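Putative polyprenyl synthetase (Streptomyces coelicolor, PDB 3NF2) probably acts as an isoprenyl diphosphate synthase of the FPP/GGPP synthase family, a magnesium-dependent prenyltransferase that lengthens isoprenoid chains. Local coordinates at residues Gln239-Leu244 with Phe283-Phe288; Gly228-Pro233 with Ala290-Ile295; Gly213-Leu218 with His312-Glu317. One frame throughout, in Å; residues are numbered along the deposited sequence.

Interaction 1: residues Gln239-Leu244 with Phe283-Phe288; sequences QTWSDL and FSEEEF. With SO4 (sulfate ion), chain G.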
loop_
_atom_site.group_PDB
_atom_site.type_symbol
_atom_site.label_atom_id
_atom_site.label_comp_id
_atom_site.label_asym_id
_atom_site.label_seq_id
_atom_site.Cartn_x
_atom_site.Cartn_y
_atom_site.Cartn_z
ATOM N N GLN A 239 3.255 -3.265 -30.751
ATOM C CA GLN A 239 3.250 -4.233 -31.862
ATOM C C GLN A 239 1.829 -4.495 -32.379
ATOM O O GLN A 239 0.848 -4.144 -31.713
ATOM C CB GLN A 239 3.855 -5.570 -31.417
ATOM C CG GLN A 239 5.221 -5.508 -30.751
ATOM C CD GLN A 239 5.670 -6.882 -30.255
ATOM O OE1 GLN A 239 5.945 -7.782 -31.052
ATOM N NE2 GLN A 239 5.734 -7.048 -28.934
ATOM N N THR A 240 1.720 -5.108 -33.561
ATOM C CA THR A 240 0.419 -5.548 -34.080
ATOM C C THR A 240 -0.192 -6.593 -33.136
ATOM O O THR A 240 0.526 -7.445 -32.600
ATOM C CB THR A 240 0.504 -6.144 -35.521
ATOM O OG1 THR A 240 1.428 -7.239 -35.548
ATOM C CG2 THR A 240 0.929 -5.101 -36.544
ATOM N N TRP A 241 -1.506 -6.501 -32.932
ATOM C CA TRP A 241 -2.282 -7.420 -32.083
ATOM C C TRP A 241 -1.655 -7.609 -30.689
ATOM O O TRP A 241 -1.623 -8.729 -30.168
ATOM C CB TRP A 241 -2.506 -8.787 -32.780
ATOM C CG TRP A 241 -2.454 -8.736 -34.283
ATOM C CD1 TRP A 241 -1.390 -9.063 -35.072
ATOM C CD2 TRP A 241 -3.498 -8.312 -35.174
ATOM N NE1 TRP A 241 -1.699 -8.863 -36.394
ATOM C CE2 TRP A 241 -2.986 -8.401 -36.488
ATOM C CE3 TRP A 241 -4.810 -7.859 -34.989
ATOM C CZ2 TRP A 241 -3.744 -8.063 -37.619
ATOM C CZ3 TRP A 241 -5.565 -7.512 -36.118
ATOM C CH2 TRP A 241 -5.030 -7.628 -37.413
ATOM N N SER A 242 -1.172 -6.510 -30.103
ATOM C CA SER A 242 -0.343 -6.549 -28.884
ATOM C C SER A 242 -1.011 -7.271 -27.711
ATOM O O SER A 242 -0.378 -8.104 -27.066
ATOM C CB SER A 242 0.114 -5.141 -28.461
ATOM O OG SER A 242 -0.876 -4.478 -27.680
ATOM N N ASP A 243 -2.286 -6.972 -27.464
ATOM C CA ASP A 243 -3.038 -7.663 -26.421
ATOM C C ASP A 243 -3.197 -9.167 -26.668
ATOM O O ASP A 243 -3.339 -9.939 -25.716
ATOM C CB ASP A 243 -4.423 -7.050 -26.235
ATOM C CG ASP A 243 -4.400 -5.760 -25.442
ATOM O OD1 ASP A 243 -3.305 -5.261 -25.110
ATOM O OD2 ASP A 243 -5.496 -5.240 -25.150
ATOM N N LEU A 244 -3.198 -9.583 -27.933
ATOM C CA LEU A 244 -3.309 -11.013 -28.240
ATOM C C LEU A 244 -1.986 -11.743 -28.032
ATOM O O LEU A 244 -1.982 -12.925 -27.702
ATOM C CB LEU A 244 -3.852 -11.256 -29.652
ATOM C CG LEU A 244 -5.228 -10.683 -30.002
ATOM C CD1 LEU A 244 -5.657 -11.129 -31.397
ATOM C CD2 LEU A 244 -6.300 -11.041 -28.980
ATOM N N PHE A 283 4.893 -17.839 -32.424
ATOM C CA PHE A 283 3.686 -17.386 -33.132
ATOM C C PHE A 283 3.971 -16.193 -34.037
ATOM O O PHE A 283 4.759 -15.319 -33.688
ATOM C CB PHE A 283 2.590 -16.990 -32.143
ATOM C CG PHE A 283 1.725 -18.137 -31.672
ATOM C CD1 PHE A 283 0.429 -17.891 -31.223
ATOM C CD2 PHE A 283 2.196 -19.452 -31.659
ATOM C CE1 PHE A 283 -0.386 -18.936 -30.772
ATOM C CE2 PHE A 283 1.386 -20.497 -31.214
ATOM C CZ PHE A 283 0.094 -20.240 -30.770
ATOM N N SER A 284 3.328 -16.175 -35.201
ATOM C CA SER A 284 3.533 -15.111 -36.184
ATOM C C SER A 284 2.416 -14.080 -36.098
ATOM O O SER A 284 1.379 -14.331 -35.488
ATOM C CB SER A 284 3.583 -15.700 -37.596
ATOM O OG SER A 284 2.376 -16.380 -37.900
ATOM N N GLU A 285 2.636 -12.930 -36.735
ATOM C CA GLU A 285 1.607 -11.900 -36.933
ATOM C C GLU A 285 0.309 -12.499 -37.491
ATOM O O GLU A 285 -0.787 -12.232 -36.981
ATOM C CB GLU A 285 2.162 -10.811 -37.865
ATOM C CG GLU A 285 1.254 -9.590 -38.080
ATOM C CD GLU A 285 0.277 -9.766 -39.230
ATOM O OE1 GLU A 285 -0.913 -9.413 -39.065
ATOM O OE2 GLU A 285 0.696 -10.275 -40.290
ATOM N N GLU A 286 0.450 -13.338 -38.516
ATOM C CA GLU A 286 -0.685 -13.946 -39.223
ATOM C C GLU A 286 -1.548 -14.823 -38.346
ATOM O O GLU A 286 -2.780 -14.839 -38.497
ATOM C CB GLU A 286 -0.183 -14.741 -40.414
ATOM C CG GLU A 286 0.470 -13.872 -41.475
ATOM C CD GLU A 286 1.968 -13.734 -41.329
ATOM O OE1 GLU A 286 2.494 -13.737 -40.193
ATOM O OE2 GLU A 286 2.622 -13.608 -42.380
ATOM N N GLU A 287 -0.910 -15.528 -37.413
ATOM C CA GLU A 287 -1.642 -16.339 -36.432
ATOM C C GLU A 287 -2.414 -15.456 -35.467
ATOM O O GLU A 287 -3.546 -15.775 -35.095
ATOM C CB GLU A 287 -0.689 -17.259 -35.660
ATOM C CG GLU A 287 -0.039 -18.351 -36.514
ATOM C CD GLU A 287 0.931 -19.198 -35.715
ATOM O OE1 GLU A 287 2.157 -19.050 -35.931
ATOM O OE2 GLU A 287 0.468 -19.995 -34.860
ATOM N N PHE A 288 -1.814 -14.339 -35.066
ATOM C CA PHE A 288 -2.540 -13.360 -34.237
ATOM C C PHE A 288 -3.640 -12.645 -35.008
ATOM O O PHE A 288 -4.694 -12.328 -34.444
ATOM C CB PHE A 288 -1.588 -12.372 -33.560
ATOM C CG PHE A 288 -0.742 -12.998 -32.479
ATOM C CD1 PHE A 288 -1.334 -13.550 -31.343
ATOM C CD2 PHE A 288 0.642 -13.033 -32.598
ATOM C CE1 PHE A 288 -0.554 -14.138 -30.347
ATOM C CE2 PHE A 288 1.431 -13.617 -31.620
ATOM C CZ PHE A 288 0.834 -14.169 -30.485
HETATM S S SO4 G . 4.662 -3.938 -27.322
HETATM O O1 SO4 G . 4.336 -3.212 -26.094
HETATM O O2 SO4 G . 5.898 -4.716 -27.163
HETATM O O3 SO4 G . 3.523 -4.801 -27.660
HETATM O O4 SO4 G . 4.931 -2.998 -28.408
#
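Trp241 leans across onto the first turn of helix 285-297 and meets two residues there. Its CD1 rests 3.6 Å from Phe288 CB, while at the ring edge NE1 donates to Glu285 OE1 (2.8 Å, 147° at the hydrogen). The carboxylate lies nearly coplanar with the indole and accepts through the anti lone pair of OE1; Glu285 gets there by a bend at chi2 (-88°). The tight part is deeper: the Phe288 ring packs against Leu244, with CD1 3.8 Å from Leu244 CB and CE1 3.2 Å from Leu244 O. The outer side is looser. Thr240 OG1 only brushes Glu285 CG at 3.5 Å, and exposed Gln239, first residue of the type II turn Gln239-Ser242, turns to a sulfate probably taken from the crystallisation liquor, which its N and NE2 hold through O4 and O2. Trp241 is the third residue of that turn, with positive phi. The capping box of Ser284 and Glu287 starts the helix. A leucine in place of Trp241 would probably leave Glu285 OE1 without its indole donor and open a gap beside Phe288 CB. The single N-H...carboxylate bond at the ring edge probably helps to fix the turn of an indole that is otherwise packed against Phe288.

Interaction 2: residues Gly228-Pro233 with Ala290-Ile295; sequences GIWGDP and ARAALI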
loop_
_atom_site.group_PDB
_atom_site.type_symbol
_atom_site.label_atom_id
_atom_site.label_comp_id
_atom_site.label_asym_id
_atom_site.label_seq_id
_atom_site.Cartn_x
_atom_site.Cartn_y
_atom_site.Cartn_z
ATOM N N GLY A 228 -6.014 -2.281 -28.406
ATOM C CA GLY A 228 -5.044 -3.323 -28.041
ATOM C C GLY A 228 -4.952 -4.448 -29.070
ATOM O O GLY A 228 -3.891 -5.034 -29.273
ATOM N N ILE A 229 -6.066 -4.749 -29.729
ATOM C CA ILE A 229 -6.042 -5.706 -30.835
ATOM C C ILE A 229 -5.874 -5.042 -32.214
ATOM O O ILE A 229 -4.887 -5.281 -32.893
ATOM C CB ILE A 229 -7.269 -6.638 -30.832
ATOM C CG1 ILE A 229 -7.420 -7.323 -29.461
ATOM C CG2 ILE A 229 -7.153 -7.670 -31.973
ATOM C CD1 ILE A 229 -8.794 -7.927 -29.215
ATOM N N TRP A 230 -6.815 -4.196 -32.623
ATOM C CA TRP A 230 -6.800 -3.688 -34.010
ATOM C C TRP A 230 -6.056 -2.383 -34.274
ATOM O O TRP A 230 -6.133 -1.849 -35.380
ATOM C CB TRP A 230 -8.217 -3.591 -34.556
ATOM C CG TRP A 230 -8.826 -4.929 -34.720
ATOM C CD1 TRP A 230 -8.639 -5.794 -35.763
ATOM C CD2 TRP A 230 -9.716 -5.579 -33.807
ATOM N NE1 TRP A 230 -9.372 -6.942 -35.559
ATOM C CE2 TRP A 230 -10.041 -6.837 -34.366
ATOM C CE3 TRP A 230 -10.273 -5.220 -32.570
ATOM C CZ2 TRP A 230 -10.898 -7.739 -33.735
ATOM C CZ3 TRP A 230 -11.129 -6.119 -31.941
ATOM C CH2 TRP A 230 -11.427 -7.369 -32.524
ATOM N N GLY A 231 -5.331 -1.887 -33.273
ATOM C CA GLY A 231 -4.620 -0.620 -33.383
ATOM C C GLY A 231 -3.391 -0.679 -34.265
ATOM O O GLY A 231 -2.658 -1.671 -34.267
ATOM N N ASP A 232 -3.177 0.400 -35.016
ATOM C CA ASP A 232 -2.040 0.537 -35.916
ATOM C C ASP A 232 -0.814 0.956 -35.102
ATOM O O ASP A 232 -0.905 1.906 -34.324
ATOM C CB ASP A 232 -2.380 1.587 -36.983
ATOM C CG ASP A 232 -1.248 1.821 -37.982
ATOM O OD1 ASP A 232 -0.560 0.852 -38.380
ATOM O OD2 ASP A 232 -1.067 2.991 -38.387
ATOM N N PRO A 233 0.329 0.236 -35.257
ATOM C CA PRO A 233 1.626 0.545 -34.616
ATOM C C PRO A 233 2.103 2.001 -34.723
ATOM O O PRO A 233 2.928 2.437 -33.914
ATOM C CB PRO A 233 2.607 -0.363 -35.366
ATOM C CG PRO A 233 1.808 -1.535 -35.748
ATOM C CD PRO A 233 0.372 -1.079 -35.928
ATOM N N ALA A 290 -5.329 -14.166 -37.500
ATOM C CA ALA A 290 -6.401 -15.178 -37.547
ATOM C C ALA A 290 -7.320 -15.137 -36.321
ATOM O O ALA A 290 -8.541 -15.272 -36.461
ATOM C CB ALA A 290 -5.824 -16.582 -37.718
ATOM N N ARG A 291 -6.739 -14.949 -35.131
ATOM C CA ARG A 291 -7.525 -14.906 -33.883
ATOM C C ARG A 291 -8.376 -13.644 -33.776
ATOM O O ARG A 291 -9.495 -13.683 -33.260
ATOM C CB ARG A 291 -6.616 -15.034 -32.654
ATOM C CG ARG A 291 -6.156 -16.472 -32.366
ATOM C CD ARG A 291 -4.671 -16.531 -32.016
ATOM N NE ARG A 291 -4.184 -17.903 -31.863
ATOM C CZ ARG A 291 -3.730 -18.676 -32.854
ATOM N NH1 ARG A 291 -3.702 -18.236 -34.111
ATOM N NH2 ARG A 291 -3.300 -19.904 -32.589
ATOM N N ALA A 292 -7.823 -12.533 -34.252
ATOM C CA ALA A 292 -8.526 -11.260 -34.345
ATOM C C ALA A 292 -9.704 -11.390 -35.310
ATOM O O ALA A 292 -10.851 -11.064 -34.966
ATOM C CB ALA A 292 -7.575 -10.186 -34.816
ATOM N N ALA A 293 -9.408 -11.918 -36.494
ATOM C CA ALA A 293 -10.421 -12.216 -37.505
ATOM C C ALA A 293 -11.550 -13.103 -36.962
ATOM O O ALA A 293 -12.725 -12.858 -37.256
ATOM C CB ALA A 293 -9.767 -12.832 -38.733
ATOM N N LEU A 294 -11.206 -14.089 -36.130
ATOM C CA LEU A 294 -12.227 -14.934 -35.485
ATOM C C LEU A 294 -13.059 -14.206 -34.432
ATOM O O LEU A 294 -14.249 -14.459 -34.318
ATOM C CB LEU A 294 -11.610 -16.196 -34.867
ATOM C CG LEU A 294 -11.291 -17.422 -35.734
ATOM C CD1 LEU A 294 -10.288 -18.284 -35.009
ATOM C CD2 LEU A 294 -12.542 -18.244 -36.106
ATOM N N ILE A 295 -12.430 -13.313 -33.659
ATOM C CA ILE A 295 -13.151 -12.472 -32.679
ATOM C C ILE A 295 -14.140 -11.554 -33.404
ATOM O O ILE A 295 -15.286 -11.400 -32.984
ATOM C CB ILE A 295 -12.178 -11.623 -31.807
ATOM C CG1 ILE A 295 -11.373 -12.505 -30.860
ATOM C CG2 ILE A 295 -12.927 -10.565 -30.961
ATOM C CD1 ILE A 295 -10.068 -11.834 -30.418
#
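Ile229 and Ala292 bring the two backbones together, their CA atoms 7.0 Å apart, where the last turn of helix 203-230 meets the middle of helix 285-297. Helical geometry stops at Trp230; Gly231 turns out of it and the chain leads through Asp232, an N-cap, into the next short helix. Ala292 CB is the shared target: Ile229 CG2 sits 3.8 Å away, and Trp230 NE1 comes equally near without a bond. Ile229 CG2, anti to its own backbone N, is also placed over the centre of the Trp230 ring, 3.7 Å above the plane. The indole presents its edge to the other helix, with CZ2 3.5 Å from Ala292 O and CH2 3.9 Å from Ile295 CG2, both near the ring plane. Farther in, Ile229 CD1 and Ile295 CD1 come to 4.3 Å, a looser touch. Pro252, Val253 and Ala256 of helix 251-259 pack onto Ile295, and Arg301 makes a cation-pi contact with Trp230. The small Ala292 probably lets the indole edge come close to the helix backbone; between these two segments close fit, not polar pairing, makes the contact, while Gly228 O is bonded to Asp243 N beside it.

Interaction 3: residues Gly213-Leu218 with His312-Glu317; sequences GYHLGL and HTIAIE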
loop_
_atom_site.group_PDB
_atom_site.type_symbol
_atom_site.label_atom_id
_atom_site.label_comp_id
_atom_site.label_asym_id
_atom_site.label_seq_id
_atom_site.Cartn_x
_atom_site.Cartn_y
_atom_site.Cartn_z
ATOM N N GLY A 213 -17.758 9.508 -14.252
ATOM C CA GLY A 213 -16.361 9.136 -14.425
ATOM C C GLY A 213 -16.182 7.650 -14.604
ATOM O O GLY A 213 -15.391 7.214 -15.440
ATOM N N TYR A 214 -16.922 6.886 -13.803
ATOM C CA TYR A 214 -16.973 5.426 -13.886
ATOM C C TYR A 214 -17.368 4.942 -15.270
ATOM O O TYR A 214 -16.667 4.125 -15.867
ATOM C CB TYR A 214 -17.941 4.867 -12.845
ATOM C CG TYR A 214 -17.837 3.375 -12.630
ATOM C CD1 TYR A 214 -18.704 2.494 -13.282
ATOM C CD2 TYR A 214 -16.884 2.841 -11.765
ATOM C CE1 TYR A 214 -18.614 1.120 -13.089
ATOM C CE2 TYR A 214 -16.785 1.465 -11.564
ATOM C CZ TYR A 214 -17.654 0.612 -12.227
ATOM O OH TYR A 214 -17.570 -0.745 -12.027
ATOM N N HIS A 215 -18.479 5.462 -15.784
ATOM C CA HIS A 215 -18.971 5.056 -17.098
ATOM C C HIS A 215 -18.107 5.577 -18.234
ATOM O O HIS A 215 -17.959 4.910 -19.261
ATOM C CB HIS A 215 -20.452 5.394 -17.263
ATOM C CG HIS A 215 -21.342 4.537 -16.421
ATOM N ND1 HIS A 215 -21.673 3.243 -16.767
ATOM C CD2 HIS A 215 -21.938 4.769 -15.227
ATOM C CE1 HIS A 215 -22.446 2.721 -15.829
ATOM N NE2 HIS A 215 -22.627 3.628 -14.886
ATOM N N LEU A 216 -17.485 6.730 -18.021
ATOM C CA LEU A 216 -16.434 7.209 -18.919
ATOM C C LEU A 216 -15.229 6.256 -18.921
ATOM O O LEU A 216 -14.602 6.036 -19.965
ATOM C CB LEU A 216 -15.991 8.617 -18.518
ATOM C CG LEU A 216 -14.794 9.244 -19.240
ATOM C CD1 LEU A 216 -15.132 9.414 -20.697
ATOM C CD2 LEU A 216 -14.382 10.571 -18.630
ATOM N N GLY A 217 -14.922 5.701 -17.745
ATOM C CA GLY A 217 -13.835 4.746 -17.581
ATOM C C GLY A 217 -14.055 3.461 -18.347
ATOM O O GLY A 217 -13.136 2.951 -19.007
ATOM N N LEU A 218 -15.280 2.953 -18.278
ATOM C CA LEU A 218 -15.672 1.763 -19.031
ATOM C C LEU A 218 -15.628 1.994 -20.536
ATOM O O LEU A 218 -15.205 1.108 -21.292
ATOM C CB LEU A 218 -17.058 1.284 -18.603
ATOM C CG LEU A 218 -17.184 0.680 -17.197
ATOM C CD1 LEU A 218 -18.643 0.530 -16.823
ATOM C CD2 LEU A 218 -16.494 -0.681 -17.120
ATOM N N HIS A 312 -20.297 5.747 -22.992
ATOM C CA HIS A 312 -20.185 7.165 -23.320
ATOM C C HIS A 312 -21.499 7.896 -23.017
ATOM O O HIS A 312 -21.506 8.911 -22.324
ATOM C CB HIS A 312 -19.824 7.300 -24.802
ATOM C CG HIS A 312 -19.664 8.710 -25.278
ATOM N ND1 HIS A 312 -20.735 9.516 -25.603
ATOM C CD2 HIS A 312 -18.554 9.443 -25.531
ATOM C CE1 HIS A 312 -20.292 10.691 -26.015
ATOM N NE2 HIS A 312 -18.972 10.674 -25.976
ATOM N N THR A 313 -22.594 7.344 -23.530
ATOM C CA THR A 313 -23.931 7.895 -23.385
ATOM C C THR A 313 -24.371 7.941 -21.926
ATOM O O THR A 313 -24.863 8.967 -21.475
ATOM C CB THR A 313 -24.936 7.100 -24.266
ATOM O OG1 THR A 313 -24.615 7.316 -25.647
ATOM C CG2 THR A 313 -26.392 7.497 -23.998
ATOM N N ILE A 314 -24.180 6.848 -21.188
ATOM C CA ILE A 314 -24.513 6.810 -19.749
ATOM C C ILE A 314 -23.708 7.843 -18.941
ATOM O O ILE A 314 -24.243 8.478 -18.012
ATOM C CB ILE A 314 -24.339 5.391 -19.152
ATOM C CG1 ILE A 314 -25.210 4.395 -19.928
ATOM C CG2 ILE A 314 -24.708 5.356 -17.645
ATOM C CD1 ILE A 314 -24.731 2.953 -19.864
ATOM N N ALA A 315 -22.440 8.022 -19.317
ATOM C CA ALA A 315 -21.576 9.032 -18.698
ATOM C C ALA A 315 -22.098 10.452 -18.950
ATOM O O ALA A 315 -22.385 11.184 -18.005
ATOM C CB ALA A 315 -20.139 8.894 -19.195
ATOM N N ILE A 316 -22.239 10.808 -20.226
ATOM C CA ILE A 316 -22.678 12.137 -20.659
ATOM C C ILE A 316 -24.097 12.465 -20.192
ATOM O O ILE A 316 -24.399 13.611 -19.851
ATOM C CB ILE A 316 -22.465 12.316 -22.193
ATOM C CG1 ILE A 316 -21.041 12.834 -22.440
ATOM C CG2 ILE A 316 -23.532 13.223 -22.828
ATOM C CD1 ILE A 316 -20.774 13.377 -23.840
ATOM N N GLU A 317 -24.939 11.442 -20.115
ATOM C CA GLU A 317 -26.283 11.591 -19.570
ATOM C C GLU A 317 -26.312 11.692 -18.030
ATOM O O GLU A 317 -27.298 12.160 -17.456
ATOM C CB GLU A 317 -27.219 10.523 -20.181
ATOM C CG GLU A 317 -28.160 9.731 -19.277
ATOM C CD GLU A 317 -28.873 8.601 -20.042
ATOM O OE1 GLU A 317 -28.960 8.676 -21.290
ATOM O OE2 GLU A 317 -29.347 7.637 -19.400
#
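His215 lays its imidazole ring against Ile314, whose CG2 stands over the middle of one face, 3.6 Å from the ring centroid and just 7° off the normal, a CH-pi contact. All five ring atoms are about equally far from that methyl group, so it is a centred contact and not one at the rim. CG2 points there because it is anti to the backbone N of Ile314, while CG1 takes the position beside that N. The histidine's polar end is used by a residue one turn earlier on the partner helix: ND1 is hydrogen-bonded to Gln311 OE1. With one face under the methyl group and one nitrogen tied to an amide, the ring is probably held against turning.

Beside this pair the helices come close. The CA atoms of His215 and Ala315 are 5.0 Å apart, and Ala315 CB fits against the backbone of the other helix, 3.6 Å from Leu216 N, with Leu216 CB at 4.2 Å. The small alanine is consistent with the short distance of 7.7 Å between the axes of the two segments. The Leu216 side chain also touches Val339 of helix 326-339. His312 points its CB away from the contact, and its NE2 is hydrogen-bonded to Asp337 OD1 on that same helix, tying the third helix to the pair.

Segments 213-218 and 312-317 run nearly antiparallel, at 160°. Close antiparallel packing of long helices is characteristic of the all-helical isoprenoid synthase fold, and here it joins helix 203-230 to helix 300-319 near the C-terminal end of the chain.

In the fold
Interactions 1 and 2 form one continuous patch: their centres are 7 Å apart, both use helix 285-297, and Trp241 CZ3 lies 3.5 Å from Trp230 CD1, while Asp243 N probably bonds to Gly228 O. Interaction 3 stands apart, its centre 30 Å from interaction 1 and 25 Å from interaction 2, yet it shares helix 203-230 with interaction 2. Along the chain the contacts are nested, 1 inside the loop closed by 2, and 2 inside that closed by 3. Helix 203-230 is therefore held at two places, midway by helix 300-319 and at its C-terminal end by helix 285-297, which follow each other in sequence.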